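Local atomic coordinates of succinoglycan biosynthesis protein (Bacillus cereus ATCC 14579, PDB entry 3B55), a protein that binds calcium and is probably a hydrolase of the erythromycin esterase-like family, its exact substrate being unknown. Residues G73-V78 with R335-G340; N290-E295 with E330-R335. The protein carries 1 engineered substitution. One frame throughout, in Å; residues are numbered along the deposited sequence.

Contact 1: G73-V78 with R335-G340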
loop_
_atom_site.group_PDB
_atom_site.type_symbol
_atom_site.label_atom_id
_atom_site.label_comp_id
_atom_site.label_asym_id
_atom_site.label_seq_id
_atom_site.Cartn_x
_atom_site.Cartn_y
_atom_site.Cartn_z
ATOM N N GLY A 73 12.449 8.193 -13.236
ATOM C CA GLY A 73 13.810 7.808 -13.579
ATOM C C GLY A 73 14.081 6.319 -13.520
ATOM O O GLY A 73 13.329 5.519 -14.079
ATOM N N SER A 74 15.164 5.948 -12.840
ATOM C CA SER A 74 15.548 4.548 -12.717
ATOM C C SER A 74 15.169 3.930 -11.362
ATOM O O SER A 74 15.716 2.904 -10.968
ATOM C CB SER A 74 17.056 4.397 -12.952
ATOM O OG SER A 74 17.787 5.200 -12.040
ATOM N N ALA A 75 14.237 4.556 -10.651
ATOM C CA ALA A 75 13.795 4.041 -9.355
ATOM C C ALA A 75 13.322 2.598 -9.493
ATOM O O ALA A 75 12.690 2.235 -10.488
ATOM C CB ALA A 75 12.665 4.895 -8.802
ATOM N N SER A 76 13.618 1.786 -8.483
ATOM C CA SER A 76 13.244 0.370 -8.473
ATOM C C SER A 76 11.882 0.135 -7.833
ATOM O O SER A 76 11.230 -0.884 -8.072
ATOM C CB SER A 76 14.269 -0.432 -7.674
ATOM O OG SER A 76 15.575 -0.083 -8.072
ATOM N N ILE A 77 11.461 1.076 -7.004
ATOM C CA ILE A 77 10.206 0.930 -6.298
ATOM C C ILE A 77 9.580 2.298 -6.106
ATOM O O ILE A 77 10.215 3.229 -5.611
ATOM C CB ILE A 77 10.467 0.199 -4.962
ATOM C CG1 ILE A 77 9.221 0.205 -4.081
ATOM C CG2 ILE A 77 11.679 0.811 -4.270
ATOM C CD1 ILE A 77 9.361 -0.702 -2.869
ATOM N N VAL A 78 8.330 2.410 -6.543
ATOM C CA VAL A 78 7.577 3.654 -6.489
ATOM C C VAL A 78 6.341 3.550 -5.608
ATOM O O VAL A 78 5.457 2.726 -5.857
ATOM C CB VAL A 78 7.136 4.071 -7.921
ATOM C CG1 VAL A 78 6.174 5.257 -7.869
ATOM C CG2 VAL A 78 8.361 4.408 -8.755
ATOM N N ARG A 335 16.487 5.160 -4.746
ATOM C CA ARG A 335 15.871 4.088 -5.509
ATOM C C ARG A 335 14.374 3.973 -5.248
ATOM O O ARG A 335 13.668 3.279 -5.973
ATOM C CB ARG A 335 16.577 2.756 -5.245
ATOM C CG ARG A 335 17.941 2.669 -5.933
ATOM C CD ARG A 335 18.343 1.220 -6.187
ATOM N NE ARG A 335 18.555 0.503 -4.936
ATOM C CZ ARG A 335 18.180 -0.753 -4.724
ATOM N NH1 ARG A 335 17.564 -1.429 -5.689
ATOM N NH2 ARG A 335 18.426 -1.328 -3.552
ATOM N N TYR A 336 13.899 4.655 -4.207
ATOM C CA TYR A 336 12.480 4.662 -3.871
ATOM C C TYR A 336 11.934 6.037 -4.214
ATOM O O TYR A 336 12.464 7.043 -3.749
ATOM C CB TYR A 336 12.266 4.405 -2.377
ATOM C CG TYR A 336 10.824 4.530 -1.923
ATOM C CD1 TYR A 336 9.816 3.783 -2.528
ATOM C CD2 TYR A 336 10.470 5.392 -0.883
ATOM C CE1 TYR A 336 8.498 3.882 -2.112
ATOM C CE2 TYR A 336 9.147 5.503 -0.462
ATOM C CZ TYR A 336 8.167 4.742 -1.082
ATOM O OH TYR A 336 6.857 4.835 -0.677
ATOM N N VAL A 337 10.896 6.080 -5.041
ATOM C CA VAL A 337 10.265 7.339 -5.413
ATOM C C VAL A 337 8.881 7.292 -4.795
ATOM O O VAL A 337 8.179 6.290 -4.904
ATOM C CB VAL A 337 10.138 7.506 -6.945
ATOM C CG1 VAL A 337 9.215 8.672 -7.260
ATOM C CG2 VAL A 337 11.506 7.764 -7.550
ATOM N N SER A 338 8.490 8.372 -4.131
ATOM C CA SER A 338 7.188 8.416 -3.478
ATOM C C SER A 338 6.241 9.412 -4.126
ATOM O O SER A 338 6.521 10.611 -4.189
ATOM C CB SER A 338 7.369 8.761 -1.993
ATOM O OG SER A 338 6.126 8.903 -1.338
ATOM N N ILE A 339 5.119 8.902 -4.611
ATOM C CA ILE A 339 4.109 9.737 -5.242
ATOM C C ILE A 339 2.873 9.769 -4.358
ATOM O O ILE A 339 2.354 8.724 -3.972
ATOM C CB ILE A 339 3.703 9.185 -6.617
ATOM C CG1 ILE A 339 4.911 9.195 -7.554
ATOM C CG2 ILE A 339 2.572 10.024 -7.197
ATOM C CD1 ILE A 339 4.659 8.553 -8.899
ATOM N N GLY A 340 2.404 10.968 -4.031
ATOM C CA GLY A 340 1.220 11.075 -3.199
ATOM C C GLY A 340 0.114 11.804 -3.932
ATOM O O GLY A 340 0.386 12.565 -4.856
#
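The Tyr336 ring meets the backbone of Ile77 and Val78 obliquely. Its CD1 lies 3.2 Å from Ile77 O, and the same carbon touches Ile77 CG2. CG of Tyr336 is anti to the backbone N (chi1 174°), which sends the ring forward along the neighbouring strand. The ring ends in a hydroxyl hydrogen-bonded to Val310 O. The Arg335 guanidinium has Ser76 OG at its edge, near its plane. The bond from NH1 to Ser76 OG is weak, at 3.4 Å.

The backbones pair as adjacent parallel strands of the large mixed sheet, at the start of strands 77-82 and 336-344. Arg335 O accepts two N-H groups. Ser76 N reaches it at 2.9 Å on a lone pair in the carbonyl plane, and Ile77 N at 3.3 Å, nearly in line with the C=O bond. Ile77 O in turn accepts from Val337 N at 3.0 Å.

Ile77 and Tyr336 lie on one face of the sheet, where Leu328 of helix 324-332 touches both. Val78 and Val337 lie on the other, side by side and pointing the same way. There the Ala75 methyl presses on Val337 CG2 at 3.3 Å, tighter than usual for two carbons. Farther along, Val78 CG1 meets Ile339 CD1 at 3.8 Å, and Ile339 also packs on Ile429 and Val431 of strand 429-433.

Contact 2: N290-E295 with E330-R335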
loop_
_atom_site.group_PDB
_atom_site.type_symbol
_atom_site.label_atom_id
_atom_site.label_comp_id
_atom_site.label_asym_id
_atom_site.label_seq_id
_atom_site.Cartn_x
_atom_site.Cartn_y
_atom_site.Cartn_z
ATOM N N ASN A 290 7.644 -6.737 3.397
ATOM C CA ASN A 290 6.953 -7.436 2.324
ATOM C C ASN A 290 7.101 -6.705 1.000
ATOM O O ASN A 290 7.195 -7.335 -0.049
ATOM C CB ASN A 290 5.479 -7.619 2.694
ATOM C CG ASN A 290 5.304 -8.560 3.875
ATOM O OD1 ASN A 290 4.272 -8.556 4.559
ATOM N ND2 ASN A 290 6.321 -9.382 4.118
ATOM N N ALA A 291 7.130 -5.376 1.056
ATOM C CA ALA A 291 7.294 -4.568 -0.143
ATOM C C ALA A 291 8.752 -4.671 -0.598
ATOM O O ALA A 291 9.042 -4.681 -1.795
ATOM C CB ALA A 291 6.941 -3.126 0.151
ATOM N N LYS A 292 9.669 -4.749 0.364
ATOM C CA LYS A 292 11.092 -4.867 0.045
ATOM C C LYS A 292 11.372 -6.244 -0.547
ATOM O O LYS A 292 12.091 -6.368 -1.540
ATOM C CB LYS A 292 11.955 -4.661 1.293
ATOM C CG LYS A 292 13.437 -4.796 0.996
ATOM C CD LYS A 292 14.317 -4.226 2.095
ATOM C CE LYS A 292 14.701 -5.278 3.112
ATOM N NZ LYS A 292 15.887 -4.825 3.898
ATOM N N TRP A 293 10.803 -7.276 0.063
ATOM C CA TRP A 293 10.985 -8.638 -0.432
ATOM C C TRP A 293 10.569 -8.739 -1.920
ATOM O O TRP A 293 11.250 -9.376 -2.726
ATOM C CB TRP A 293 10.149 -9.609 0.406
ATOM C CG TRP A 293 10.262 -11.018 -0.055
ATOM C CD1 TRP A 293 11.172 -11.946 0.359
ATOM C CD2 TRP A 293 9.505 -11.636 -1.102
ATOM N NE1 TRP A 293 11.033 -13.103 -0.370
ATOM C CE2 TRP A 293 10.018 -12.939 -1.275
ATOM C CE3 TRP A 293 8.446 -11.211 -1.914
ATOM C CZ2 TRP A 293 9.507 -13.827 -2.232
ATOM C CZ3 TRP A 293 7.935 -12.095 -2.869
ATOM C CH2 TRP A 293 8.470 -13.388 -3.018
ATOM N N THR A 294 9.455 -8.104 -2.275
ATOM C CA THR A 294 8.948 -8.129 -3.646
ATOM C C THR A 294 9.943 -7.532 -4.641
ATOM O O THR A 294 10.280 -8.149 -5.641
ATOM C CB THR A 294 7.620 -7.357 -3.752
ATOM O OG1 THR A 294 6.670 -7.919 -2.841
ATOM C CG2 THR A 294 7.061 -7.446 -5.174
ATOM N N GLU A 295 10.390 -6.313 -4.365
ATOM C CA GLU A 295 11.349 -5.629 -5.221
ATOM C C GLU A 295 12.648 -6.442 -5.324
ATOM O O GLU A 295 13.194 -6.631 -6.414
ATOM C CB GLU A 295 11.630 -4.231 -4.640
ATOM C CG GLU A 295 12.505 -3.298 -5.486
ATOM C CD GLU A 295 13.967 -3.717 -5.519
ATOM O OE1 GLU A 295 14.512 -4.043 -4.444
ATOM O OE2 GLU A 295 14.574 -3.714 -6.616
ATOM N N GLU A 330 14.613 5.002 3.744
ATOM C CA GLU A 330 15.818 4.741 4.517
ATOM C C GLU A 330 16.678 3.625 3.919
ATOM O O GLU A 330 17.907 3.680 3.960
ATOM C CB GLU A 330 15.416 4.407 5.963
ATOM C CG GLU A 330 16.544 3.948 6.879
ATOM C CD GLU A 330 16.118 3.940 8.340
ATOM O OE1 GLU A 330 14.947 3.588 8.619
ATOM O OE2 GLU A 330 16.952 4.282 9.206
ATOM N N TYR A 331 16.041 2.610 3.352
ATOM C CA TYR A 331 16.805 1.520 2.765
ATOM C C TYR A 331 17.142 1.762 1.294
ATOM O O TYR A 331 18.255 1.484 0.853
ATOM C CB TYR A 331 16.046 0.200 2.921
ATOM C CG TYR A 331 16.731 -0.984 2.279
ATOM C CD1 TYR A 331 16.548 -1.271 0.931
ATOM C CD2 TYR A 331 17.580 -1.810 3.020
ATOM C CE1 TYR A 331 17.187 -2.349 0.326
ATOM C CE2 TYR A 331 18.228 -2.895 2.427
ATOM C CZ TYR A 331 18.027 -3.157 1.076
ATOM O OH TYR A 331 18.667 -4.217 0.469
ATOM N N TYR A 332 16.194 2.298 0.534
ATOM C CA TYR A 332 16.437 2.527 -0.887
ATOM C C TYR A 332 17.067 3.855 -1.270
ATOM O O TYR A 332 17.785 3.939 -2.266
ATOM C CB TYR A 332 15.143 2.337 -1.687
ATOM C CG TYR A 332 14.705 0.893 -1.795
ATOM C CD1 TYR A 332 13.765 0.356 -0.917
ATOM C CD2 TYR A 332 15.257 0.056 -2.761
ATOM C CE1 TYR A 332 13.383 -0.980 -1.002
ATOM C CE2 TYR A 332 14.892 -1.277 -2.853
ATOM C CZ TYR A 332 13.959 -1.790 -1.974
ATOM O OH TYR A 332 13.624 -3.118 -2.058
ATOM N N GLY A 333 16.812 4.895 -0.493
ATOM C CA GLY A 333 17.390 6.175 -0.844
ATOM C C GLY A 333 16.773 6.659 -2.141
ATOM O O GLY A 333 15.552 6.694 -2.266
ATOM N N LYS A 334 17.600 7.009 -3.122
ATOM C CA LYS A 334 17.073 7.501 -4.385
ATOM C C LYS A 334 16.429 6.400 -5.218
ATOM O O LYS A 334 15.884 6.668 -6.282
ATOM C CB LYS A 334 18.175 8.184 -5.202
ATOM C CG LYS A 334 19.242 7.235 -5.697
ATOM C CD LYS A 334 20.400 7.979 -6.333
ATOM C CE LYS A 334 21.455 7.008 -6.843
ATOM N NZ LYS A 334 22.661 7.716 -7.345
ATOM N N ARG A 335 16.487 5.160 -4.746
ATOM C CA ARG A 335 15.871 4.088 -5.509
ATOM C C ARG A 335 14.374 3.973 -5.248
ATOM O O ARG A 335 13.668 3.279 -5.973
ATOM C CB ARG A 335 16.577 2.756 -5.245
ATOM C CG ARG A 335 17.941 2.669 -5.933
ATOM C CD ARG A 335 18.343 1.220 -6.187
ATOM N NE ARG A 335 18.555 0.503 -4.936
ATOM C CZ ARG A 335 18.180 -0.753 -4.724
ATOM N NH1 ARG A 335 17.564 -1.429 -5.689
ATOM N NH2 ARG A 335 18.426 -1.328 -3.552
#
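Tyr332 OH donates a hydrogen bond to Glu295 OE1 at 2.7 Å. The oxygen is met on its anti side, 22° out of the carboxylate plane. It sits at the edge of the Tyr332 ring, and carboxylate and ring are almost perpendicular. The bend of Glu295 at chi2 (-72°) brings OE1 to the ring edge beside the hydroxyl. The other oxygen, OE2, forms a long salt bridge to Arg335 NH1, at 3.9 Å.

Lys292 crosses Tyr331 at about a right angle. Its CD lies 3.8 Å from the ring centroid in a CH-pi contact, close to the ring normal. A bend at chi3 (92°) keeps NZ over the same ring in a cation-pi contact, also 3.8 Å from the centroid. Lys292 CG rests 3.5 Å from Tyr332 OH.

Within 330-335 the flat groups meet edge against face. Tyr331 CD1 stands over one face of the Tyr332 ring, and Tyr332 CD2 over the Arg335 guanidinium.

The contact joins helix 278-298 to the end of helix 324-332 and the turn after it, near the surface. The tyrosine hydrogen bond and the long ion pair with Arg335 would probably favour the charged form of Glu295, while the lysine charge is set against the Tyr331 ring.

From the N terminus, the chain reaches 73-78 at the start of strand 77-82. It then runs through most of the helices before 335-340 returns to pair with it, so contact 1 closes a loop of 256 residues. Contact 2 is nested inside that loop. It closes a much shorter one of 34 residues, from helix 278-298 through strand 301-306 to the end of helix 324-332. Arg335 belongs to both contacts, because strand 336-344 directly follows the turn after that helix. The two contacts also pack on each other: Ile77 touches Tyr332 and Glu295. Together they tie two helices to the start of two neighbouring interior strands of the sheet.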